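Local atomic coordinates of PP1b (Porcine reproductive and respiratory syndrome virus, PDB entry 6JDR), a protein that probably hydrolyses ATP to unwind RNA and DNA duplexes in the 5' to 3' direction, as the helicase part of the arterivirus replicase polyprotein. Residues H261-V264 with F265-P269. The protein carries 1 engineered substitution. Residues are numbered along the deposited sequence; the frame is centred on the assembly and turned at random.
Sequences HCYV and FDIMP
Phe265 lays one face of its ring against the CB of Cys262, which stands 4.2 Å from the ring centroid and 28° off the ring normal, a CH-pi contact. Cys262 SG also lies above the ring, but at a distance, 5.5 Å from the centroid. Val264 CG2 makes a second, off-centre CH-pi contact, reaching Phe265 CD1 at 3.8 Å, while His261 CB meets the ring edge.

The side chains of His261 and Asp266 meet across the turn. The ring NE2 donates a bifurcated hydrogen bond to the carboxylate, 3.0 Å from His261 NE2 to Asp266 OD2 and 3.1 Å to Asp266 OD1, each oxygen being met on its syn side. Asp266 CG lies at the ring edge, in its plane, with the carboxylate turned 74° from the ring. With chi1 of His261 at 57°, CG lies between the backbone N and carbonyl carbon and the imidazole is carried over to Asp266; ND1 bonds Asp259, which fixes the rotation of the ring from its other nitrogen. In this protein His261 and Asp266 can bind a zinc ion, which is absent from this site here.

Three successive backbone bonds run from the N-H of residue i+3 to the C=O of residue i: Phe265 N to Cys262 O, Asp266 N to Tyr263 O and Ile267 N to Val264 O. On the flank, Tyr263 CE1 touches Ile267 CD1 at 4.1 Å.

Within the superfamily 1 helicase core, this loop links parallel strands 245-248 and 270-276. Val264 packs between helices 134-142 and 232-239, Tyr263 also touches both, and Phe265 meets Phe146 and Cys246 on the neighbouring strands 145-148 and 245-248.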
loop_
_atom_site.group_PDB
_atom_site.type_symbol
_atom_site.label_atom_id
_atom_site.label_comp_id
_atom_site.label_asym_id
_atom_site.label_seq_id
_atom_site.Cartn_x
_atom_site.Cartn_y
_atom_site.Cartn_z
ATOM N N HIS A 261 12.024 11.952 -2.092
ATOM C CA HIS A 261 11.007 11.096 -1.507
ATOM C C HIS A 261 11.443 10.746 -0.099
ATOM O O HIS A 261 12.629 10.808 0.213
ATOM C CB HIS A 261 10.814 9.831 -2.347
ATOM C CG HIS A 261 12.067 9.034 -2.537
ATOM N ND1 HIS A 261 12.905 9.213 -3.615
ATOM C CD2 HIS A 261 12.625 8.054 -1.785
ATOM C CE1 HIS A 261 13.924 8.377 -3.522
ATOM N NE2 HIS A 261 13.779 7.664 -2.420
ATOM N N CYS A 262 10.494 10.388 0.754
ATOM C CA CYS A 262 10.818 10.088 2.145
ATOM C C CYS A 262 11.822 8.941 2.215
ATOM O O CYS A 262 11.666 7.932 1.526
ATOM C CB CYS A 262 9.560 9.744 2.942
ATOM S SG CYS A 262 9.787 9.871 4.732
ATOM N N TYR A 263 12.853 9.109 3.040
ATOM C CA TYR A 263 13.913 8.104 3.194
ATOM C C TYR A 263 13.373 6.716 3.556
ATOM O O TYR A 263 13.973 5.704 3.196
ATOM C CB TYR A 263 14.924 8.543 4.259
ATOM C CG TYR A 263 14.421 8.332 5.669
ATOM C CD1 TYR A 263 14.750 7.180 6.379
ATOM C CD2 TYR A 263 13.590 9.267 6.280
ATOM C CE1 TYR A 263 14.273 6.970 7.664
ATOM C CE2 TYR A 263 13.115 9.070 7.566
ATOM C CZ TYR A 263 13.459 7.920 8.254
ATOM O OH TYR A 263 12.986 7.721 9.529
ATOM N N VAL A 264 12.249 6.672 4.272
ATOM C CA VAL A 264 11.669 5.403 4.708
ATOM C C VAL A 264 11.396 4.438 3.554
ATOM O O VAL A 264 11.463 3.225 3.744
ATOM C CB VAL A 264 10.370 5.584 5.535
ATOM C CG1 VAL A 264 10.656 6.319 6.838
ATOM C CG2 VAL A 264 9.274 6.282 4.733
ATOM N N PHE A 265 11.115 4.970 2.363
ATOM C CA PHE A 265 10.800 4.130 1.202
ATOM C C PHE A 265 11.997 3.337 0.692
ATOM O O PHE A 265 11.823 2.283 0.085
ATOM C CB PHE A 265 10.217 4.961 0.051
ATOM C CG PHE A 265 9.025 5.785 0.439
ATOM C CD1 PHE A 265 8.065 5.291 1.311
ATOM C CD2 PHE A 265 8.862 7.061 -0.076
ATOM C CE1 PHE A 265 6.972 6.059 1.670
ATOM C CE2 PHE A 265 7.771 7.831 0.275
ATOM C CZ PHE A 265 6.824 7.333 1.149
ATOM N N ASP A 266 13.201 3.840 0.947
ATOM C CA ASP A 266 14.428 3.144 0.564
ATOM C C ASP A 266 14.814 2.025 1.535
ATOM O O ASP A 266 15.699 1.229 1.236
ATOM C CB ASP A 266 15.573 4.146 0.430
ATOM C CG ASP A 266 15.298 5.196 -0.629
ATOM O OD1 ASP A 266 14.885 4.815 -1.745
ATOM O OD2 ASP A 266 15.478 6.402 -0.350
ATOM N N ILE A 267 14.162 1.972 2.692
ATOM C CA ILE A 267 14.391 0.902 3.668
ATOM C C ILE A 267 13.121 0.087 3.936
ATOM O O ILE A 267 13.118 -0.817 4.767
ATOM C CB ILE A 267 14.976 1.458 4.989
ATOM C CG1 ILE A 267 14.063 2.528 5.600
ATOM C CG2 ILE A 267 16.358 2.045 4.741
ATOM C CD1 ILE A 267 14.491 2.978 6.984
ATOM N N MET A 268 12.055 0.398 3.206
ATOM C CA MET A 268 10.780 -0.285 3.349
ATOM C C MET A 268 10.830 -1.576 2.519
ATOM O O MET A 268 11.549 -1.639 1.517
ATOM C CB MET A 268 9.666 0.635 2.838
ATOM C CG MET A 268 8.287 0.411 3.432
ATOM S SD MET A 268 7.170 1.755 2.962
ATOM C CE MET A 268 7.119 2.746 4.450
ATOM N N PRO A 269 10.089 -2.618 2.937
ATOM C CA PRO A 269 9.986 -3.798 2.074
ATOM C C PRO A 269 9.275 -3.459 0.766
ATOM O O PRO A 269 8.166 -2.929 0.792
ATOM C CB PRO A 269 9.164 -4.787 2.913
ATOM C CG PRO A 269 9.358 -4.344 4.318
ATOM C CD PRO A 269 9.495 -2.853 4.263
#